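Local coordinates for protein 16S rRNA methylase (Uncultured bacterium, PDB 7JLZ) that probably methylates N1 of adenine 1408 in 16S ribosomal RNA of the 30S subunit, a modification linked to aminoglycoside resistance, at residues V29-G34 / I52-I57; G36-K41 / K186-T191; G81-F86 / W103-Q108. All blocks are in the same frame, centred on the assembly; numbering follows the deposited sequence.

Contact 1 (V29-G34 / I52-I57); sequences VDLGTG and IGIEPI
Asp30 and its strand neighbours pair in parallel with strand 49-55 through two backbone bonds: Asp30 N donates to Ile52 O at 2.7 Å, and a weak one runs from Ile54 N to Asp30 O at 3.3 Å. The short segments cross at -32°, and from Leu31 onward the chains diverge.

There the carboxylate of Glu55 takes over. Its chain, bent at chi2 (-66°), folds back toward the glycine-rich turn after Leu31, where OE2 accepts from Gly32 N (2.9 Å), met nearly along its C-O axis, and weakly from Thr33 N. Strand, turn, helix 37-45 and returning strand make up the first beta-alpha-beta unit of a Rossmann-like methyltransferase; in this class the turn and the acidic residue ending the second strand commonly line the S-adenosylmethionine pocket, and the same role is likely here.

Two waters extend the polar network. One donates to Asp30 O and Glu55 OE2 (2.6 Å) and accepts from Thr33 OG1; the other bridges Gly34 N and Glu55 OE1, which also bonds Gln60.

Apolar packing lies on the sheet face carrying Val29, Leu31 and Ile54. Val29 CG1 meets Ile54 CD1 at 3.7 Å, while Leu31 lies alongside Ile54, CD2 against CB at 3.8 Å.

Contact 2 (G36-K41 / K186-T191); sequences GRYVYK and KPIEST. With SO4 (sulfate ion), chain E.
With CG anti to the backbone N (chi1 171°) and the chain extended from CG to NE, Arg37 reaches from the first turn of helix 37-45 across to the loop 186-191. Its guanidinium grips one carbonyl side-on: NE and NH2 both donate to Lys186 O, each at 2.9 Å, and that oxygen lies in the guanidinium plane. Lys41 CE sits over one face of the group and Ser190 CA over the other, so the flat cation is sandwiched as well as bonded.

Beyond it a sulfate is held from several directions. Arg37 NH1 donates to SO4 O4 at 3.0 Å, Ser190 OG to SO4 O2 at 2.7 Å, and the backbone Thr191 N to SO4 O3 in a nearly straight bond (175°). Lys186 NZ adds a bond to SO4 O3.

One residue on, Tyr38 packs against the loop: its CD1 meets Ile188 CG1 at 3.6 Å and also touches Pro187 CB. A water joins Tyr38 N to Ile188 O.

The sulfate probably came from the crystallisation liquor. Even so, two basic side chains, a hydroxyl and a backbone N-H converging on one anion at the protein surface are consistent with a site able to take an RNA phosphate.

Contact 3 (G81-F86 / W103-Q108); sequences GSVEYF and WGSLLQ
Glu84 OE1 accepts from Ser105 OG at 2.7 Å on its syn side, the side of its other carboxylate oxygen. The hydroxyl is placed by a first torsion of 57°, which sets OG between the backbone N and the carbonyl carbon of Ser105, and Val83 CB flanks it at 3.6 Å. A water spans Val83 N and Trp103 O, and it lies over the rim of one indole face.

The benzo end of the Trp103 ring packs obliquely against the 81-86 backbone, its CH2 coming within 3.5 Å of Ser82 C. Val83 CG2 touches both ends of the turn that follows, Trp103 CZ3 at 3.7 Å and Leu106 CB at 3.8 Å. Phe86 approaches edge to edge, CD2 to Trp103 CH2 at 3.8 Å, with the two ring planes roughly perpendicular and neither ring presenting its face to the other.

Each loop is internally braced: Ser82 OG accepts from Tyr85 N in an ST motif, and a type II' turn carries Trp103 to Leu106. The two loops follow strands 76-80 and 94-100. The Trp103 indole donates through NE1 to Ile54 O at the end of strand 49-55, and Phe86 and Trp103 both pack on Leu120 of helix 120-124, while Lys117 of helix 115-118 borders Val83 and Ser105 and makes a long, weak ion pair with Glu84.

From the N terminus, the 29-34 segment opens contact 1 and 52-57 closes it, 18 residues apart at their nearest ends. Helix 37-45, inside that loop, opens contact 2, which closes only at 186-191, so contacts 1 and 2 cross. Contact 3 opens after contact 1 has closed and spans strand 94-100, all within the long excursion of contact 2. Asp30 and Thr33 of contact 1 pack on Tyr38 of contact 2, and Glu55 O is probably hydrogen-bonded to Gly81 N of contact 3. Contacts 2 and 3 lie about 21 Å apart between centres, on opposite sides of the chain's centre, with contact 1, on strands 26-31 and 49-55, touching both.

Contact 1 (V29-G34 / I52-I57)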
loop_
_atom_site.group_PDB
_atom_site.type_symbol
_atom_site.label_atom_id
_atom_site.label_comp_id
_atom_site.label_asym_id
_atom_site.label_seq_id
_atom_site.Cartn_x
_atom_site.Cartn_y
_atom_site.Cartn_z
ATOM N N VAL A 29 -4.043 3.668 -3.920
ATOM C CA VAL A 29 -3.871 3.824 -2.480
ATOM C C VAL A 29 -2.675 2.983 -2.062
ATOM O O VAL A 29 -2.593 1.805 -2.424
ATOM C CB VAL A 29 -5.140 3.405 -1.713
ATOM C CG1 VAL A 29 -4.875 3.355 -0.216
ATOM C CG2 VAL A 29 -6.303 4.360 -2.076
ATOM N N ASP A 30 -1.775 3.576 -1.277
ATOM C CA ASP A 30 -0.494 2.965 -0.913
ATOM C C ASP A 30 -0.383 2.860 0.604
ATOM O O ASP A 30 -0.360 3.882 1.298
ATOM C CB ASP A 30 0.662 3.793 -1.473
ATOM C CG ASP A 30 0.672 3.803 -2.969
ATOM O OD1 ASP A 30 0.594 2.704 -3.545
ATOM O OD2 ASP A 30 0.720 4.890 -3.575
ATOM N N LEU A 31 -0.292 1.633 1.113
ATOM C CA LEU A 31 -0.207 1.374 2.541
ATOM C C LEU A 31 1.146 0.777 2.866
ATOM O O LEU A 31 1.677 -0.017 2.085
ATOM C CB LEU A 31 -1.288 0.391 2.996
ATOM C CG LEU A 31 -2.703 0.678 2.525
ATOM C CD1 LEU A 31 -3.636 -0.385 3.086
ATOM C CD2 LEU A 31 -3.088 2.071 2.995
ATOM N N GLY A 32 1.688 1.138 4.024
ATOM C CA GLY A 32 2.944 0.553 4.456
ATOM C C GLY A 32 4.184 1.185 3.863
ATOM O O GLY A 32 5.238 0.534 3.822
ATOM N N THR A 33 4.098 2.418 3.387
ATOM C CA THR A 33 5.251 3.031 2.727
ATOM C C THR A 33 6.270 3.597 3.706
ATOM O O THR A 33 7.315 4.085 3.258
ATOM C CB THR A 33 4.799 4.133 1.756
ATOM O OG1 THR A 33 4.224 5.213 2.493
ATOM C CG2 THR A 33 3.753 3.602 0.766
ATOM N N GLY A 34 6.026 3.528 5.016
ATOM C CA GLY A 34 7.021 4.040 5.951
ATOM C C GLY A 34 6.932 5.546 6.095
ATOM O O GLY A 34 6.369 6.054 7.070
ATOM N N ILE A 52 -2.263 7.957 -3.106
ATOM C CA ILE A 52 -2.701 8.298 -1.761
ATOM C C ILE A 52 -1.971 7.408 -0.770
ATOM O O ILE A 52 -2.193 6.194 -0.754
ATOM C CB ILE A 52 -4.218 8.114 -1.602
ATOM C CG1 ILE A 52 -4.938 8.895 -2.701
ATOM C CG2 ILE A 52 -4.636 8.520 -0.201
ATOM C CD1 ILE A 52 -6.475 8.771 -2.655
ATOM N N GLY A 53 -1.142 8.005 0.083
ATOM C CA GLY A 53 -0.507 7.275 1.174
ATOM C C GLY A 53 -1.299 7.437 2.461
ATOM O O GLY A 53 -1.762 8.533 2.776
ATOM N N ILE A 54 -1.436 6.342 3.217
ATOM C CA ILE A 54 -2.165 6.351 4.488
ATOM C C ILE A 54 -1.296 5.734 5.577
ATOM O O ILE A 54 -0.916 4.561 5.477
ATOM C CB ILE A 54 -3.496 5.590 4.382
ATOM C CG1 ILE A 54 -4.278 6.078 3.157
ATOM C CG2 ILE A 54 -4.325 5.782 5.657
ATOM C CD1 ILE A 54 -5.567 5.274 2.903
ATOM N N GLU A 55 -1.003 6.510 6.615
ATOM C CA GLU A 55 -0.235 6.056 7.768
ATOM C C GLU A 55 -0.797 6.652 9.052
ATOM O O GLU A 55 -1.433 7.709 9.028
ATOM C CB GLU A 55 1.253 6.426 7.640
ATOM C CG GLU A 55 1.923 5.787 6.426
ATOM C CD GLU A 55 2.010 4.265 6.509
ATOM O OE1 GLU A 55 2.118 3.725 7.628
ATOM O OE2 GLU A 55 1.952 3.621 5.430
ATOM N N PRO A 56 -0.561 6.000 10.200
ATOM C CA PRO A 56 -1.207 6.444 11.448
ATOM C C PRO A 56 -0.517 7.569 12.190
ATOM O O PRO A 56 -1.163 8.236 13.009
ATOM C CB PRO A 56 -1.216 5.179 12.308
ATOM C CG PRO A 56 -0.037 4.372 11.783
ATOM C CD PRO A 56 -0.010 4.634 10.307
ATOM N N ILE A 57 0.785 7.771 12.013
ATOM C CA ILE A 57 1.531 8.726 12.825
ATOM C C ILE A 57 1.862 9.922 11.946
ATOM O O ILE A 57 2.437 9.758 10.868
ATOM C CB ILE A 57 2.790 8.076 13.425
ATOM C CG1 ILE A 57 2.388 6.954 14.384
ATOM C CG2 ILE A 57 3.681 9.116 14.134
ATOM C CD1 ILE A 57 3.516 6.040 14.793
HETATM O O HOH W 1 1.679 4.656 3.028
HETATM O O HOH W 2 4.479 2.211 7.042
#

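Contact 2 (G36-K41 / K186-T191)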
loop_
_atom_site.group_PDB
_atom_site.type_symbol
_atom_site.label_atom_id
_atom_site.label_comp_id
_atom_site.label_asym_id
_atom_site.label_seq_id
_atom_site.Cartn_x
_atom_site.Cartn_y
_atom_site.Cartn_z
ATOM N N GLY A 36 6.122 7.538 3.122
ATOM C CA GLY A 36 5.496 8.093 1.947
ATOM C C GLY A 36 6.395 8.274 0.738
ATOM O O GLY A 36 5.922 8.797 -0.280
ATOM N N ARG A 37 7.670 7.855 0.804
ATOM C CA ARG A 37 8.556 7.978 -0.353
ATOM C C ARG A 37 7.937 7.362 -1.602
ATOM O O ARG A 37 7.987 7.952 -2.691
ATOM C CB ARG A 37 9.906 7.322 -0.042
ATOM C CG ARG A 37 10.848 7.191 -1.238
ATOM C CD ARG A 37 12.034 6.303 -0.879
ATOM N NE ARG A 37 12.915 6.016 -2.015
ATOM C CZ ARG A 37 13.981 6.742 -2.348
ATOM N NH1 ARG A 37 14.301 7.824 -1.647
ATOM N NH2 ARG A 37 14.723 6.396 -3.387
ATOM N N TYR A 38 7.328 6.182 -1.454
ATOM C CA TYR A 38 6.733 5.473 -2.584
ATOM C C TYR A 38 5.673 6.320 -3.272
ATOM O O TYR A 38 5.577 6.335 -4.508
ATOM C CB TYR A 38 6.128 4.165 -2.079
ATOM C CG TYR A 38 5.645 3.188 -3.141
ATOM C CD1 TYR A 38 6.540 2.330 -3.759
ATOM C CD2 TYR A 38 4.304 3.093 -3.480
ATOM C CE1 TYR A 38 6.137 1.426 -4.696
ATOM C CE2 TYR A 38 3.877 2.176 -4.432
ATOM C CZ TYR A 38 4.805 1.346 -5.036
ATOM O OH TYR A 38 4.413 0.431 -5.980
ATOM N N VAL A 39 4.881 7.038 -2.480
ATOM C CA VAL A 39 3.829 7.888 -3.037
ATOM C C VAL A 39 4.444 9.000 -3.876
ATOM O O VAL A 39 4.056 9.226 -5.031
ATOM C CB VAL A 39 2.966 8.455 -1.901
ATOM C CG1 VAL A 39 1.970 9.487 -2.463
ATOM C CG2 VAL A 39 2.231 7.308 -1.185
ATOM N N TYR A 40 5.430 9.696 -3.307
ATOM C CA TYR A 40 6.107 10.790 -3.998
ATOM C C TYR A 40 6.787 10.313 -5.279
ATOM O O TYR A 40 6.634 10.920 -6.345
ATOM C CB TYR A 40 7.127 11.408 -3.040
ATOM C CG TYR A 40 8.167 12.330 -3.646
ATOM C CD1 TYR A 40 7.917 13.685 -3.810
ATOM C CD2 TYR A 40 9.431 11.853 -3.983
ATOM C CE1 TYR A 40 8.895 14.533 -4.340
ATOM C CE2 TYR A 40 10.403 12.692 -4.501
ATOM C CZ TYR A 40 10.127 14.027 -4.676
ATOM O OH TYR A 40 11.095 14.863 -5.191
ATOM N N LYS A 41 7.567 9.239 -5.185
ATOM C CA LYS A 41 8.305 8.770 -6.347
ATOM C C LYS A 41 7.360 8.349 -7.462
ATOM O O LYS A 41 7.575 8.684 -8.631
ATOM C CB LYS A 41 9.224 7.623 -5.936
ATOM C CG LYS A 41 10.341 8.053 -4.993
ATOM C CD LYS A 41 11.425 8.851 -5.724
ATOM C CE LYS A 41 12.635 9.143 -4.831
ATOM N NZ LYS A 41 13.757 9.802 -5.587
ATOM N N LYS A 186 13.804 0.899 -5.388
ATOM C CA LYS A 186 14.094 2.328 -5.374
ATOM C C LYS A 186 12.897 3.193 -4.998
ATOM O O LYS A 186 13.071 4.124 -4.195
ATOM C CB LYS A 186 14.660 2.732 -6.744
ATOM C CG LYS A 186 15.024 4.195 -6.876
ATOM C CD LYS A 186 16.322 4.496 -6.174
ATOM C CE LYS A 186 17.021 5.678 -6.799
ATOM N NZ LYS A 186 18.441 5.677 -6.371
ATOM N N PRO A 187 11.683 2.965 -5.500
ATOM C CA PRO A 187 10.571 3.782 -5.003
ATOM C C PRO A 187 10.276 3.574 -3.530
ATOM O O PRO A 187 9.790 4.500 -2.871
ATOM C CB PRO A 187 9.382 3.338 -5.874
ATOM C CG PRO A 187 9.987 2.720 -7.069
ATOM C CD PRO A 187 11.285 2.119 -6.639
ATOM N N ILE A 188 10.540 2.384 -2.997
ATOM C CA ILE A 188 10.158 2.058 -1.624
ATOM C C ILE A 188 11.178 2.603 -0.627
ATOM O O ILE A 188 10.820 3.229 0.379
ATOM C CB ILE A 188 10.002 0.532 -1.479
ATOM C CG1 ILE A 188 8.960 -0.006 -2.464
ATOM C CG2 ILE A 188 9.670 0.154 -0.041
ATOM C CD1 ILE A 188 9.039 -1.492 -2.666
ATOM N N GLU A 189 12.469 2.356 -0.892
ATOM C CA GLU A 189 13.579 2.547 0.036
ATOM C C GLU A 189 14.650 3.394 -0.631
ATOM O O GLU A 189 14.971 3.172 -1.798
ATOM C CB GLU A 189 14.231 1.201 0.380
ATOM C CG GLU A 189 13.977 0.617 1.741
ATOM C CD GLU A 189 14.996 -0.472 2.042
ATOM O OE1 GLU A 189 15.743 -0.845 1.114
ATOM O OE2 GLU A 189 15.066 -0.946 3.195
ATOM N N SER A 190 15.252 4.314 0.117
ATOM C CA SER A 190 16.479 4.943 -0.353
ATOM C C SER A 190 17.581 3.904 -0.533
ATOM O O SER A 190 17.773 3.024 0.310
ATOM C CB SER A 190 16.935 6.014 0.634
ATOM O OG SER A 190 18.296 6.300 0.450
ATOM N N THR A 191 18.334 4.016 -1.638
ATOM C CA THR A 191 19.427 3.083 -1.867
ATOM C C THR A 191 20.584 3.330 -0.907
ATOM O O THR A 191 21.256 2.387 -0.480
ATOM C CB THR A 191 19.936 3.193 -3.310
ATOM O OG1 THR A 191 18.854 2.980 -4.222
ATOM C CG2 THR A 191 21.041 2.187 -3.580
HETATM S S SO4 E . 18.254 7.522 -3.021
HETATM O O1 SO4 E . 18.973 8.177 -4.082
HETATM O O2 SO4 E . 19.115 7.377 -1.875
HETATM O O3 SO4 E . 17.836 6.223 -3.463
HETATM O O4 SO4 E . 17.106 8.317 -2.669
HETATM O O HOH W 3 8.162 4.247 0.638
#

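Contact 3 (G81-F86 / W103-Q108)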
loop_
_atom_site.group_PDB
_atom_site.type_symbol
_atom_site.label_atom_id
_atom_site.label_comp_id
_atom_site.label_asym_id
_atom_site.label_seq_id
_atom_site.Cartn_x
_atom_site.Cartn_y
_atom_site.Cartn_z
ATOM N N GLY A 81 -4.408 7.484 8.861
ATOM C CA GLY A 81 -5.308 6.346 8.903
ATOM C C GLY A 81 -4.586 5.089 9.328
ATOM O O GLY A 81 -3.356 5.031 9.373
ATOM N N SER A 82 -5.386 4.078 9.646
ATOM C CA SER A 82 -4.919 2.769 10.077
ATOM C C SER A 82 -6.090 1.820 9.873
ATOM O O SER A 82 -7.199 2.255 9.550
ATOM C CB SER A 82 -4.477 2.771 11.544
ATOM O OG SER A 82 -5.599 2.894 12.406
ATOM N N VAL A 83 -5.839 0.520 10.071
ATOM C CA VAL A 83 -6.934 -0.457 9.998
ATOM C C VAL A 83 -8.058 -0.055 10.935
ATOM O O VAL A 83 -9.239 -0.066 10.568
ATOM C CB VAL A 83 -6.434 -1.874 10.333
ATOM C CG1 VAL A 83 -7.626 -2.817 10.554
ATOM C CG2 VAL A 83 -5.541 -2.417 9.250
ATOM N N GLU A 84 -7.703 0.309 12.167
ATOM C CA GLU A 84 -8.679 0.584 13.209
ATOM C C GLU A 84 -9.353 1.941 13.044
ATOM O O GLU A 84 -10.470 2.129 13.540
ATOM C CB GLU A 84 -8.001 0.495 14.576
ATOM C CG GLU A 84 -7.526 -0.906 14.965
ATOM C CD GLU A 84 -6.337 -1.416 14.151
ATOM O OE1 GLU A 84 -6.265 -2.649 13.945
ATOM O OE2 GLU A 84 -5.486 -0.597 13.725
ATOM N N TYR A 85 -8.696 2.888 12.375
ATOM C CA TYR A 85 -9.232 4.222 12.113
ATOM C C TYR A 85 -9.045 4.500 10.630
ATOM O O TYR A 85 -8.194 5.295 10.224
ATOM C CB TYR A 85 -8.550 5.284 12.979
ATOM C CG TYR A 85 -8.824 5.096 14.451
ATOM C CD1 TYR A 85 -9.986 5.593 15.035
ATOM C CD2 TYR A 85 -7.924 4.415 15.258
ATOM C CE1 TYR A 85 -10.236 5.419 16.386
ATOM C CE2 TYR A 85 -8.162 4.238 16.599
ATOM C CZ TYR A 85 -9.317 4.741 17.162
ATOM O OH TYR A 85 -9.552 4.561 18.504
ATOM N N PHE A 86 -9.830 3.804 9.818
ATOM C CA PHE A 86 -9.622 4.000 8.398
ATOM C C PHE A 86 -10.612 5.021 7.845
ATOM O O PHE A 86 -11.791 5.009 8.223
ATOM C CB PHE A 86 -9.776 2.680 7.649
ATOM C CG PHE A 86 -9.318 2.766 6.238
ATOM C CD1 PHE A 86 -10.197 3.157 5.239
ATOM C CD2 PHE A 86 -7.989 2.539 5.919
ATOM C CE1 PHE A 86 -9.757 3.274 3.938
ATOM C CE2 PHE A 86 -7.544 2.657 4.622
ATOM C CZ PHE A 86 -8.423 3.031 3.627
ATOM N N TRP A 103 1.510 -3.259 7.845
ATOM C CA TRP A 103 0.719 -2.048 8.034
ATOM C C TRP A 103 -0.191 -2.348 9.220
ATOM O O TRP A 103 -1.378 -2.630 9.066
ATOM C CB TRP A 103 -0.061 -1.666 6.777
ATOM C CG TRP A 103 -0.615 -0.260 6.794
ATOM C CD1 TRP A 103 0.106 0.906 6.789
ATOM C CD2 TRP A 103 -2.000 0.132 6.802
ATOM N NE1 TRP A 103 -0.744 1.989 6.788
ATOM C CE2 TRP A 103 -2.037 1.540 6.805
ATOM C CE3 TRP A 103 -3.208 -0.573 6.816
ATOM C CZ2 TRP A 103 -3.229 2.257 6.807
ATOM C CZ3 TRP A 103 -4.394 0.142 6.818
ATOM C CH2 TRP A 103 -4.393 1.541 6.815
ATOM N N GLY A 104 0.388 -2.308 10.416
ATOM C CA GLY A 104 -0.406 -2.518 11.614
ATOM C C GLY A 104 -0.908 -3.943 11.681
ATOM O O GLY A 104 -0.157 -4.901 11.469
ATOM N N SER A 105 -2.201 -4.093 11.957
ATOM C CA SER A 105 -2.808 -5.411 12.090
ATOM C C SER A 105 -3.164 -6.049 10.753
ATOM O O SER A 105 -3.605 -7.203 10.738
ATOM C CB SER A 105 -4.062 -5.311 12.952
ATOM O OG SER A 105 -4.955 -4.369 12.383
ATOM N N LEU A 106 -2.998 -5.339 9.639
ATOM C CA LEU A 106 -3.469 -5.840 8.351
ATOM C C LEU A 106 -2.678 -7.076 7.936
ATOM O O LEU A 106 -1.450 -7.017 7.804
ATOM C CB LEU A 106 -3.343 -4.750 7.290
ATOM C CG LEU A 106 -4.011 -5.078 5.957
ATOM C CD1 LEU A 106 -5.499 -5.359 6.165
ATOM C CD2 LEU A 106 -3.805 -3.959 4.954
ATOM N N LEU A 107 -3.379 -8.191 7.717
ATOM C CA LEU A 107 -2.748 -9.438 7.272
ATOM C C LEU A 107 -1.641 -9.865 8.231
ATOM O O LEU A 107 -0.629 -10.436 7.829
ATOM C CB LEU A 107 -2.213 -9.307 5.842
ATOM C CG LEU A 107 -3.238 -9.065 4.726
ATOM C CD1 LEU A 107 -2.545 -8.690 3.433
ATOM C CD2 LEU A 107 -4.155 -10.279 4.529
ATOM N N GLN A 108 -1.846 -9.588 9.521
ATOM C CA GLN A 108 -0.786 -9.770 10.506
ATOM C C GLN A 108 -0.460 -11.241 10.746
ATOM O O GLN A 108 0.697 -11.577 11.025
ATOM C CB GLN A 108 -1.179 -9.098 11.818
ATOM C CG GLN A 108 -0.046 -9.020 12.817
ATOM C CD GLN A 108 -0.242 -7.917 13.833
ATOM O OE1 GLN A 108 0.684 -7.159 14.123
ATOM N NE2 GLN A 108 -1.451 -7.819 14.383
HETATM O O HOH W 4 -2.984 -0.294 10.296
HETATM O O HOH W 5 -3.362 -1.465 12.999
#